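Local coordinates for protein putative metalloprotease II (Bacteroides fragilis, PDB 4ON1) that probably cleaves proteins as an extracellular zinc-dependent metalloendopeptidase related to fragilysin and encoded on the bacterium's pathogenicity island, at residues 83-88 with 223-228; 95-100 with 104-109; 217-222 with 324-329; 232-235 with 239-242. All coordinates share one frame; numbering follows the deposited sequence.

How the interactions relate
Following the chain from the N terminus, interaction 1 opens first, on strand 84-88 of the fragilysin-type N-terminal domain. Interaction 2 follows and closes a short hairpin, 95-100 with 104-109, which is nested inside the long loop that interaction 1 closes at 223-228. Interaction 3 starts on the same helix, 217-230, before interaction 1 is complete, so the two cross; its loop ends only at 324-329, just ahead of the zinc-binding helix. Interaction 4, a local turn at 232-242, lies within the loop of interaction 3. Helix 217-230 thus meets strands of the N-terminal domain on one side and a loop of the protease part on another.

Interaction 1. Residues 83-88 with 223-228; sequences SINAIL and QIQAVT
Gln225 lies against Asn85 and Ile87 where helix 217-230 packs on a face of the antiparallel strands of the N-terminal domain. The axes of strand 84-88 and helix 223-228 come within 9.9 Å at an angle of 128°, and a single long side chain spans much of that gap. Along the helix, Gln223 comes first and points away from the strand; its amide is held by His328 O and Leu332 N on the protease side. Two residues later Gln225 faces the strand. Its CG lies anti to the backbone N (chi1 177°), which drives the chain outward from the helix before a bend at chi2 lays the amide flat over that of Asn85. The two amide planes are stacked, 30° apart, with Gln225 CD 3.6 Å from Asn85 ND2 and 3.7 Å from Asn85 CB. Asn85 ND2 also makes a weak bond to Phe76 O on the adjoining strand. The Gln225 side chain also runs alongside CG1 of Ile87, and Leu75 of strand 71-78 and Ile61 of strand 52-68 touch it too. One turn on, Thr228 folds back on its own helix: Thr228 OG1 donates to Ile224 O at 2.9 Å, from above the carbonyl plane.

Interaction 2. Residues 95-100 with 104-109; sequences IRLQRG and IDYIVY
Arg96 and Asp105 face each other as a non-hydrogen-bonded pair of an antiparallel beta hairpin, and a salt bridge joins their ends. Arg96 grips the carboxylate side-on: NE reaches Asp105 OD1 at 3.2 Å from above the carboxylate plane, and NH2 reaches Asp105 OD2 at 2.8 Å on its syn side but tilted 34° from that plane. Both oxygens lie near the guanidinium plane, where a bend at chi3 (-70°) has turned it. The tight part is the backbone ladder flanking this pair. Tyr106 N meets Ile95 O at 2.8 Å in an almost straight bond, Ile104 N meets Leu97 O at 2.7 Å, and each link has a return bond. On the other face Leu97 CD1 touches the edge of the Tyr106 ring, 3.6 Å from CE2. Arg99 closes this row with its aliphatic part, CB standing 3.7 Å from Ile104 CG1, while its charged end goes to Glu49 and Glu52; Glu49 also bonds Tyr106 OH. The solvent side is at Gln98 and Gly100, which are exposed and add almost nothing to the contact. Strands 84-88 and 153-159 extend the hairpin on its two edges, and helices 217-230 and 112-126 cover the face bearing Arg96 and Ile107.

Interaction 3. Residues 217-222 with 324-329; sequences EHDITS and TSSSHP
In the loop that leads from strand 319-323 to the zinc-binding HExxH helix 331-340, Thr324 and Ser326 close on Asp219, in the first turn of helix 217-230. Ser326 OG donates to Asp219 OD1 at 2.9 Å, arriving on the syn side and 27° out of the carboxylate plane. The serine torsion matters here: with chi1 -55°, OG sits beside its own backbone N, and both groups can serve the one carboxylate. The hydroxyl binds it directly, whereas Ser326 N reaches it through a water that donates to Asp219 OD2 at 2.6 Å. A second water donates to Asp219 OD2 at 2.7 Å and accepts from Thr324 OG1, also at 2.7 Å; that hydroxyl pairs with Ser215 OG as well. Behind the carboxylate the packing is close, with Asp219 CB 3.3 Å from Thr324 O. The apolar part is slight: Ile220 CG1 and Thr324 CG2 lie 4.1 Å apart. The loop itself is braced by a type I turn, in which His328 N bonds Ser325 O, and by an ST turn from Ser327 N to Ser325 OG. Tyr122 of helix 112-126 adds its hydroxyl to Ser326 OG. A buried carboxylate that takes a proton from a hydroxyl on OD1 and from two waters on OD2 is probably ionised, and its place near the start of a helix would favour that charge further.

Interaction 4. Residues 232-235 with 239-242; sequences KFLI and FITV
Ile235 and Ile240 meet at the centre of the contact, their CG1 atoms 4.0 Å apart. The first torsion of Ile240 (chi1 72°) holds its CG1 between backbone N and carbonyl carbon, the crowded position, and so turns the long branch back over the helix, where CD1 rests 3.8 Å from Leu234 CB. Ile235 reaches the other way along the strand: its CD1 comes to 3.9 Å from Val242 CG2, the two side chains crossing at about a right angle. Val64 of strand 52-68 touches both of these residues. At the outer end Leu234 CD2 approaches the Phe239 ring obliquely, 4.0 Å from CD1, and Leu374 of helix 367-378 lies against both side chains. This is a tight helix-to-strand turn: the short helix 232-235 ends, four residues turn the chain sharply, and strand 240-248 sets off to run parallel to strand 201-209 and to strand 52-68 of the N-terminal domain. The turn is fastened at the carbonyl of Leu234. Ile240 N donates to Leu234 O at 3.1 Å, from 40° above the carbonyl plane, and Phe239 N adds a weak, bent bond to the same oxygen at 3.0 Å. Next to it the CA-H of Ile235 points at Ile240 O. At the polar edge one water joins the two backbones, donating to Ile235 O at 2.6 Å and also to Ile240 O.

Interaction 1. Residues 83-88 with 223-228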
loop_
_atom_site.group_PDB
_atom_site.type_symbol
_atom_site.label_atom_id
_atom_site.label_comp_id
_atom_site.label_asym_id
_atom_site.label_seq_id
_atom_site.Cartn_x
_atom_site.Cartn_y
_atom_site.Cartn_z
ATOM N N SER A 83 -8.801 10.460 10.436
ATOM C CA SER A 83 -8.613 9.110 9.913
ATOM C C SER A 83 -9.014 9.017 8.442
ATOM O O SER A 83 -9.850 8.193 8.062
ATOM C CB SER A 83 -9.407 8.102 10.747
ATOM O OG SER A 83 -8.985 6.774 10.481
ATOM N N ILE A 84 -8.418 9.879 7.626
ATOM C CA ILE A 84 -8.625 9.846 6.183
ATOM C C ILE A 84 -7.280 9.851 5.444
ATOM O O ILE A 84 -6.320 10.468 5.901
ATOM C CB ILE A 84 -9.511 11.042 5.735
ATOM C CG1 ILE A 84 -9.610 11.138 4.210
ATOM C CG2 ILE A 84 -8.985 12.342 6.303
ATOM C CD1 ILE A 84 -10.608 12.175 3.736
ATOM N N ASN A 85 -7.215 9.149 4.316
ATOM C CA ASN A 85 -6.057 9.176 3.432
ATOM C C ASN A 85 -6.518 9.430 2.014
ATOM O O ASN A 85 -7.654 9.108 1.666
ATOM C CB ASN A 85 -5.270 7.859 3.478
ATOM C CG ASN A 85 -4.513 7.669 4.782
ATOM O OD1 ASN A 85 -4.836 6.785 5.579
ATOM N ND2 ASN A 85 -3.506 8.504 5.007
ATOM N N ALA A 86 -5.632 9.988 1.192
ATOM C CA ALA A 86 -5.922 10.178 -0.223
ATOM C C ALA A 86 -4.658 10.011 -1.031
ATOM O O ALA A 86 -3.549 10.131 -0.506
ATOM C CB ALA A 86 -6.545 11.556 -0.481
ATOM N N ILE A 87 -4.843 9.708 -2.310
ATOM C CA ILE A 87 -3.745 9.529 -3.249
ATOM C C ILE A 87 -4.024 10.317 -4.516
ATOM O O ILE A 87 -5.129 10.244 -5.041
ATOM C CB ILE A 87 -3.559 8.039 -3.589
ATOM C CG1 ILE A 87 -3.325 7.236 -2.300
ATOM C CG2 ILE A 87 -2.406 7.844 -4.555
ATOM C CD1 ILE A 87 -3.316 5.739 -2.503
ATOM N N LEU A 88 -3.040 11.074 -5.003
ATOM C CA LEU A 88 -3.189 11.753 -6.286
ATOM C C LEU A 88 -2.140 11.289 -7.273
ATOM O O LEU A 88 -0.950 11.531 -7.089
ATOM C CB LEU A 88 -3.099 13.277 -6.142
ATOM C CG LEU A 88 -3.113 13.998 -7.501
ATOM C CD1 LEU A 88 -4.382 13.691 -8.300
ATOM C CD2 LEU A 88 -2.955 15.497 -7.326
ATOM N N GLN A 223 -1.279 0.245 -1.043
ATOM C CA GLN A 223 -0.366 -0.552 -0.220
ATOM C C GLN A 223 0.786 0.303 0.309
ATOM O O GLN A 223 1.212 0.152 1.457
ATOM C CB GLN A 223 0.203 -1.727 -1.012
ATOM C CG GLN A 223 -0.819 -2.779 -1.452
ATOM C CD GLN A 223 -1.105 -3.797 -0.367
ATOM O OE1 GLN A 223 -0.299 -3.986 0.543
ATOM N NE2 GLN A 223 -2.238 -4.484 -0.477
ATOM N N ILE A 224 1.282 1.193 -0.547
ATOM C CA ILE A 224 2.383 2.090 -0.206
ATOM C C ILE A 224 1.995 3.049 0.910
ATOM O O ILE A 224 2.795 3.356 1.796
ATOM C CB ILE A 224 2.831 2.913 -1.429
ATOM C CG1 ILE A 224 3.648 2.054 -2.392
ATOM C CG2 ILE A 224 3.631 4.121 -1.008
ATOM C CD1 ILE A 224 3.879 2.742 -3.737
ATOM N N GLN A 225 0.761 3.534 0.845
ATOM C CA GLN A 225 0.237 4.428 1.861
ATOM C C GLN A 225 0.306 3.767 3.241
ATOM O O GLN A 225 0.714 4.389 4.222
ATOM C CB GLN A 225 -1.198 4.815 1.512
ATOM C CG GLN A 225 -1.885 5.686 2.525
ATOM C CD GLN A 225 -1.951 7.120 2.073
ATOM O OE1 GLN A 225 -2.784 7.494 1.236
ATOM N NE2 GLN A 225 -1.059 7.939 2.615
ATOM N N ALA A 226 -0.078 2.496 3.301
ATOM C CA ALA A 226 0.004 1.734 4.545
ATOM C C ALA A 226 1.452 1.559 5.018
ATOM O O ALA A 226 1.731 1.688 6.214
ATOM C CB ALA A 226 -0.667 0.388 4.380
ATOM N N VAL A 227 2.372 1.289 4.090
ATOM C CA VAL A 227 3.783 1.217 4.458
ATOM C C VAL A 227 4.205 2.527 5.091
ATOM O O VAL A 227 4.835 2.546 6.150
ATOM C CB VAL A 227 4.702 0.959 3.255
ATOM C CG1 VAL A 227 6.156 0.883 3.722
ATOM C CG2 VAL A 227 4.305 -0.323 2.530
ATOM N N THR A 228 3.818 3.620 4.438
ATOM C CA THR A 228 4.182 4.964 4.870
ATOM C C THR A 228 3.638 5.261 6.263
ATOM O O THR A 228 4.322 5.860 7.095
ATOM C CB THR A 228 3.689 6.012 3.857
ATOM O OG1 THR A 228 4.306 5.759 2.582
ATOM C CG2 THR A 228 4.043 7.414 4.310
#

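Interaction 2. Residues 95-100 with 104-109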
loop_
_atom_site.group_PDB
_atom_site.type_symbol
_atom_site.label_atom_id
_atom_site.label_comp_id
_atom_site.label_asym_id
_atom_site.label_seq_id
_atom_site.Cartn_x
_atom_site.Cartn_y
_atom_site.Cartn_z
ATOM N N ILE A 95 -9.593 8.198 -2.279
ATOM C CA ILE A 95 -9.801 8.635 -0.914
ATOM C C ILE A 95 -10.153 7.407 -0.107
ATOM O O ILE A 95 -10.955 6.583 -0.547
ATOM C CB ILE A 95 -10.947 9.663 -0.768
ATOM C CG1 ILE A 95 -10.661 10.940 -1.550
ATOM C CG2 ILE A 95 -11.154 10.020 0.700
ATOM C CD1 ILE A 95 -11.618 12.065 -1.194
ATOM N N ARG A 96 -9.532 7.268 1.056
ATOM C CA ARG A 96 -9.877 6.192 1.969
ATOM C C ARG A 96 -10.301 6.800 3.291
ATOM O O ARG A 96 -9.571 7.610 3.867
ATOM C CB ARG A 96 -8.695 5.231 2.159
ATOM C CG ARG A 96 -8.979 4.108 3.134
ATOM C CD ARG A 96 -7.856 3.094 3.166
ATOM N NE ARG A 96 -7.800 2.316 1.934
ATOM C CZ ARG A 96 -6.968 1.303 1.728
ATOM N NH1 ARG A 96 -6.121 0.935 2.680
ATOM N NH2 ARG A 96 -6.990 0.655 0.571
ATOM N N LEU A 97 -11.486 6.433 3.767
ATOM C CA LEU A 97 -11.930 6.932 5.057
ATOM C C LEU A 97 -12.933 6.004 5.731
ATOM O O LEU A 97 -13.360 5.001 5.155
ATOM C CB LEU A 97 -12.518 8.336 4.902
ATOM C CG LEU A 97 -13.441 8.617 3.715
ATOM C CD1 LEU A 97 -14.775 7.933 3.880
ATOM C CD2 LEU A 97 -13.637 10.112 3.544
ATOM N N GLN A 98 -13.298 6.346 6.961
ATOM C CA GLN A 98 -14.237 5.541 7.722
ATOM C C GLN A 98 -15.671 6.017 7.535
ATOM O O GLN A 98 -15.971 7.198 7.713
ATOM C CB GLN A 98 -13.866 5.559 9.205
ATOM C CG GLN A 98 -12.448 5.081 9.481
ATOM C CD GLN A 98 -12.407 3.636 9.941
ATOM O OE1 GLN A 98 -13.348 2.873 9.717
ATOM N NE2 GLN A 98 -11.311 3.253 10.587
ATOM N N ARG A 99 -16.549 5.083 7.182
ATOM C CA ARG A 99 -17.980 5.344 7.110
ATOM C C ARG A 99 -18.719 4.264 7.881
ATOM O O ARG A 99 -18.644 3.088 7.523
ATOM C CB ARG A 99 -18.478 5.364 5.664
ATOM C CG ARG A 99 -17.787 6.356 4.745
ATOM C CD ARG A 99 -18.312 7.761 4.940
ATOM N NE ARG A 99 -19.713 7.874 4.540
ATOM C CZ ARG A 99 -20.661 8.401 5.306
ATOM N NH1 ARG A 99 -20.347 8.872 6.503
ATOM N NH2 ARG A 99 -21.912 8.461 4.874
ATOM N N GLY A 100 -19.422 4.662 8.936
ATOM C CA GLY A 100 -20.205 3.728 9.725
ATOM C C GLY A 100 -19.380 2.593 10.304
ATOM O O GLY A 100 -19.857 1.463 10.412
ATOM N N ILE A 104 -13.635 2.585 3.878
ATOM C CA ILE A 104 -14.175 2.727 2.522
ATOM C C ILE A 104 -13.159 3.333 1.556
ATOM O O ILE A 104 -12.522 4.335 1.874
ATOM C CB ILE A 104 -15.433 3.611 2.522
ATOM C CG1 ILE A 104 -16.446 3.089 3.550
ATOM C CG2 ILE A 104 -16.049 3.672 1.130
ATOM C CD1 ILE A 104 -16.961 1.691 3.253
ATOM N N ASP A 105 -12.996 2.706 0.392
ATOM C CA ASP A 105 -12.146 3.239 -0.680
ATOM C C ASP A 105 -12.993 3.874 -1.785
ATOM O O ASP A 105 -13.901 3.229 -2.316
ATOM C CB ASP A 105 -11.275 2.132 -1.289
ATOM C CG ASP A 105 -9.791 2.312 -1.000
ATOM O OD1 ASP A 105 -9.375 3.427 -0.621
ATOM O OD2 ASP A 105 -9.037 1.331 -1.169
ATOM N N TYR A 106 -12.710 5.129 -2.121
ATOM C CA TYR A 106 -13.325 5.759 -3.294
ATOM C C TYR A 106 -12.263 5.878 -4.374
ATOM O O TYR A 106 -11.209 6.462 -4.135
ATOM C CB TYR A 106 -13.909 7.138 -2.966
ATOM C CG TYR A 106 -14.955 7.140 -1.877
ATOM C CD1 TYR A 106 -16.306 7.130 -2.187
ATOM C CD2 TYR A 106 -14.591 7.160 -0.538
ATOM C CE1 TYR A 106 -17.265 7.134 -1.196
ATOM C CE2 TYR A 106 -15.543 7.162 0.464
ATOM C CZ TYR A 106 -16.879 7.148 0.129
ATOM O OH TYR A 106 -17.833 7.151 1.124
ATOM N N ILE A 107 -12.538 5.323 -5.553
ATOM C CA ILE A 107 -11.528 5.205 -6.599
ATOM C C ILE A 107 -12.006 5.881 -7.887
ATOM O O ILE A 107 -13.104 5.597 -8.377
ATOM C CB ILE A 107 -11.200 3.711 -6.866
ATOM C CG1 ILE A 107 -10.717 3.033 -5.575
ATOM C CG2 ILE A 107 -10.196 3.554 -8.005
ATOM C CD1 ILE A 107 -10.989 1.529 -5.529
ATOM N N VAL A 108 -11.193 6.794 -8.411
ATOM C CA VAL A 108 -11.487 7.472 -9.669
ATOM C C VAL A 108 -10.285 7.424 -10.607
ATOM O O VAL A 108 -9.187 7.817 -10.235
ATOM C CB VAL A 108 -11.903 8.957 -9.440
ATOM C CG1 VAL A 108 -13.274 9.037 -8.831
ATOM C CG2 VAL A 108 -10.906 9.683 -8.534
ATOM N N TYR A 109 -10.509 6.948 -11.830
ATOM C CA TYR A 109 -9.483 6.939 -12.870
ATOM C C TYR A 109 -9.756 8.013 -13.911
ATOM O O TYR A 109 -10.906 8.267 -14.250
ATOM C CB TYR A 109 -9.413 5.571 -13.546
ATOM C CG TYR A 109 -8.535 4.581 -12.815
ATOM C CD1 TYR A 109 -8.921 4.047 -11.592
ATOM C CD2 TYR A 109 -7.324 4.177 -13.358
ATOM C CE1 TYR A 109 -8.113 3.142 -10.924
ATOM C CE2 TYR A 109 -6.521 3.270 -12.709
ATOM C CZ TYR A 109 -6.917 2.759 -11.491
ATOM O OH TYR A 109 -6.111 1.858 -10.847
#

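Interaction 3. Residues 217-222 with 324-329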
loop_
_atom_site.group_PDB
_atom_site.type_symbol
_atom_site.label_atom_id
_atom_site.label_comp_id
_atom_site.label_asym_id
_atom_site.label_seq_id
_atom_site.Cartn_x
_atom_site.Cartn_y
_atom_site.Cartn_z
ATOM N N GLU A 217 -3.025 -0.252 -10.472
ATOM C CA GLU A 217 -2.246 0.946 -10.158
ATOM C C GLU A 217 -2.574 1.540 -8.786
ATOM O O GLU A 217 -1.672 1.772 -7.978
ATOM C CB GLU A 217 -2.462 2.007 -11.248
ATOM C CG GLU A 217 -2.133 1.533 -12.659
ATOM C CD GLU A 217 -3.335 0.946 -13.370
ATOM O OE1 GLU A 217 -3.806 -0.118 -12.921
ATOM O OE2 GLU A 217 -3.822 1.544 -14.358
ATOM N N HIS A 218 -3.857 1.762 -8.511
ATOM C CA HIS A 218 -4.263 2.372 -7.247
ATOM C C HIS A 218 -4.061 1.435 -6.055
ATOM O O HIS A 218 -3.880 1.893 -4.931
ATOM C CB HIS A 218 -5.728 2.805 -7.304
ATOM C CG HIS A 218 -6.685 1.660 -7.289
ATOM N ND1 HIS A 218 -7.004 0.943 -8.422
ATOM C CD2 HIS A 218 -7.364 1.081 -6.270
ATOM C CE1 HIS A 218 -7.856 -0.014 -8.106
ATOM N NE2 HIS A 218 -8.090 0.044 -6.805
ATOM N N ASP A 219 -4.127 0.126 -6.286
ATOM C CA ASP A 219 -3.842 -0.828 -5.214
ATOM C C ASP A 219 -2.391 -0.722 -4.744
ATOM O O ASP A 219 -2.114 -0.759 -3.547
ATOM C CB ASP A 219 -4.125 -2.267 -5.661
ATOM C CG ASP A 219 -5.597 -2.628 -5.576
ATOM O OD1 ASP A 219 -6.310 -2.042 -4.730
ATOM O OD2 ASP A 219 -6.037 -3.511 -6.343
ATOM N N ILE A 220 -1.469 -0.589 -5.691
ATOM C CA ILE A 220 -0.053 -0.488 -5.351
ATOM C C ILE A 220 0.201 0.716 -4.451
ATOM O O ILE A 220 0.886 0.609 -3.430
ATOM C CB ILE A 220 0.814 -0.398 -6.618
ATOM C CG1 ILE A 220 0.646 -1.678 -7.444
ATOM C CG2 ILE A 220 2.281 -0.203 -6.259
ATOM C CD1 ILE A 220 1.318 -1.630 -8.808
ATOM N N THR A 221 -0.353 1.866 -4.822
ATOM C CA THR A 221 -0.115 3.068 -4.032
ATOM C C THR A 221 -0.952 3.060 -2.749
ATOM O O THR A 221 -0.570 3.682 -1.765
ATOM C CB THR A 221 -0.371 4.340 -4.847
ATOM O OG1 THR A 221 -1.651 4.263 -5.483
ATOM C CG2 THR A 221 0.727 4.485 -5.928
ATOM N N SER A 222 -2.073 2.341 -2.741
ATOM C CA SER A 222 -2.790 2.123 -1.479
ATOM C C SER A 222 -1.956 1.268 -0.520
ATOM O O SER A 222 -1.920 1.541 0.680
ATOM C CB SER A 222 -4.150 1.454 -1.707
ATOM O OG SER A 222 -5.034 2.313 -2.401
ATOM N N THR A 324 -1.188 -7.342 -3.892
ATOM C CA THR A 324 -1.623 -5.948 -3.785
ATOM C C THR A 324 -3.133 -5.866 -3.612
ATOM O O THR A 324 -3.696 -4.772 -3.571
ATOM C CB THR A 324 -1.234 -5.116 -5.015
ATOM O OG1 THR A 324 -1.730 -5.758 -6.199
ATOM C CG2 THR A 324 0.268 -4.987 -5.099
ATOM N N SER A 325 -3.779 -7.027 -3.531
ATOM C CA SER A 325 -5.236 -7.103 -3.447
ATOM C C SER A 325 -5.807 -6.250 -2.312
ATOM O O SER A 325 -5.271 -6.229 -1.203
ATOM C CB SER A 325 -5.678 -8.562 -3.265
ATOM O OG SER A 325 -7.056 -8.624 -2.951
ATOM N N SER A 326 -6.900 -5.550 -2.614
ATOM C CA SER A 326 -7.651 -4.757 -1.639
ATOM C C SER A 326 -8.104 -5.567 -0.427
ATOM O O SER A 326 -8.309 -5.017 0.651
ATOM C CB SER A 326 -8.887 -4.140 -2.310
ATOM O OG SER A 326 -8.532 -3.385 -3.456
ATOM N N SER A 327 -8.282 -6.870 -0.625
ATOM C CA SER A 327 -8.647 -7.789 0.449
ATOM C C SER A 327 -7.516 -7.959 1.444
ATOM O O SER A 327 -7.733 -8.436 2.553
ATOM C CB SER A 327 -9.044 -9.151 -0.116
ATOM O OG SER A 327 -10.110 -9.013 -1.034
ATOM N N HIS A 328 -6.302 -7.612 1.025
ATOM C CA HIS A 328 -5.129 -7.719 1.893
ATOM C C HIS A 328 -4.341 -6.419 1.909
ATOM O O HIS A 328 -3.192 -6.372 1.453
ATOM C CB HIS A 328 -4.242 -8.874 1.431
ATOM C CG HIS A 328 -4.950 -10.189 1.402
ATOM N ND1 HIS A 328 -5.127 -10.964 2.529
ATOM C CD2 HIS A 328 -5.540 -10.864 0.386
ATOM C CE1 HIS A 328 -5.787 -12.060 2.209
ATOM N NE2 HIS A 328 -6.049 -12.026 0.913
ATOM N N PRO A 329 -4.956 -5.356 2.446
ATOM C CA PRO A 329 -4.458 -3.988 2.250
ATOM C C PRO A 329 -3.127 -3.656 2.929
ATOM O O PRO A 329 -2.532 -2.648 2.562
ATOM C CB PRO A 329 -5.581 -3.128 2.839
ATOM C CG PRO A 329 -6.200 -4.006 3.906
ATOM C CD PRO A 329 -6.147 -5.401 3.319
HETATM O O HOH W 1 -4.201 -5.276 -7.238
HETATM O O HOH W 2 -4.311 -2.599 -2.119
HETATM O O HOH W 3 -7.787 -5.238 -5.419
#

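Interaction 4. Residues 232-235 with 239-242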
loop_
_atom_site.group_PDB
_atom_site.type_symbol
_atom_site.label_atom_id
_atom_site.label_comp_id
_atom_site.label_asym_id
_atom_site.label_seq_id
_atom_site.Cartn_x
_atom_site.Cartn_y
_atom_site.Cartn_z
ATOM N N LYS A 232 5.891 5.900 9.787
ATOM C CA LYS A 232 5.830 7.310 10.179
ATOM C C LYS A 232 6.755 7.638 11.353
ATOM O O LYS A 232 7.385 8.704 11.386
ATOM C CB LYS A 232 4.399 7.703 10.545
ATOM C CG LYS A 232 4.247 9.182 10.878
ATOM C CD LYS A 232 2.820 9.546 11.282
ATOM C CE LYS A 232 1.849 9.407 10.124
ATOM N NZ LYS A 232 0.445 9.246 10.598
ATOM N N PHE A 233 6.842 6.732 12.322
ATOM C CA PHE A 233 7.678 6.996 13.493
ATOM C C PHE A 233 9.157 7.159 13.146
ATOM O O PHE A 233 9.890 7.842 13.855
ATOM C CB PHE A 233 7.493 5.894 14.542
ATOM C CG PHE A 233 8.104 4.565 14.171
ATOM C CD1 PHE A 233 9.286 4.141 14.764
ATOM C CD2 PHE A 233 7.476 3.724 13.265
ATOM C CE1 PHE A 233 9.838 2.908 14.451
ATOM C CE2 PHE A 233 8.025 2.494 12.943
ATOM C CZ PHE A 233 9.208 2.086 13.534
ATOM N N LEU A 234 9.582 6.566 12.038
ATOM C CA LEU A 234 10.955 6.740 11.570
ATOM C C LEU A 234 11.094 7.954 10.646
ATOM O O LEU A 234 12.181 8.524 10.515
ATOM C CB LEU A 234 11.430 5.482 10.845
ATOM C CG LEU A 234 11.550 4.182 11.646
ATOM C CD1 LEU A 234 11.996 3.028 10.741
ATOM C CD2 LEU A 234 12.531 4.359 12.776
ATOM N N ILE A 235 9.988 8.355 10.021
ATOM C CA ILE A 235 10.002 9.462 9.062
ATOM C C ILE A 235 9.838 10.822 9.742
ATOM O O ILE A 235 10.590 11.756 9.462
ATOM C CB ILE A 235 8.886 9.305 8.007
ATOM C CG1 ILE A 235 9.071 8.011 7.205
ATOM C CG2 ILE A 235 8.853 10.515 7.077
ATOM C CD1 ILE A 235 7.903 7.685 6.272
ATOM N N PHE A 239 14.647 10.088 10.982
ATOM C CA PHE A 239 15.604 8.995 10.815
ATOM C C PHE A 239 15.748 8.586 9.346
ATOM O O PHE A 239 16.852 8.320 8.873
ATOM C CB PHE A 239 15.200 7.788 11.657
ATOM C CG PHE A 239 15.427 7.979 13.131
ATOM C CD1 PHE A 239 14.457 7.609 14.048
ATOM C CD2 PHE A 239 16.618 8.517 13.597
ATOM C CE1 PHE A 239 14.664 7.784 15.413
ATOM C CE2 PHE A 239 16.835 8.692 14.958
ATOM C CZ PHE A 239 15.852 8.322 15.866
ATOM N N ILE A 240 14.630 8.524 8.629
ATOM C CA ILE A 240 14.666 8.158 7.220
ATOM C C ILE A 240 13.734 9.027 6.387
ATOM O O ILE A 240 12.836 9.676 6.919
ATOM C CB ILE A 240 14.256 6.681 6.987
ATOM C CG1 ILE A 240 12.752 6.509 7.208
ATOM C CG2 ILE A 240 15.076 5.730 7.862
ATOM C CD1 ILE A 240 12.271 5.055 7.146
ATOM N N THR A 241 13.985 9.055 5.083
ATOM C CA THR A 241 12.987 9.454 4.107
ATOM C C THR A 241 12.771 8.220 3.253
ATOM O O THR A 241 13.672 7.390 3.123
ATOM C CB THR A 241 13.428 10.645 3.231
ATOM O OG1 THR A 241 14.635 10.299 2.540
ATOM C CG2 THR A 241 13.658 11.887 4.085
ATOM N N VAL A 242 11.586 8.085 2.673
ATOM C CA VAL A 242 11.274 6.872 1.945
ATOM C C VAL A 242 10.937 7.201 0.502
ATOM O O VAL A 242 10.249 8.177 0.211
ATOM C CB VAL A 242 10.110 6.102 2.591
ATOM C CG1 VAL A 242 9.865 4.821 1.838
ATOM C CG2 VAL A 242 10.440 5.775 4.043
HETATM O O HOH W 4 12.344 12.087 7.510
#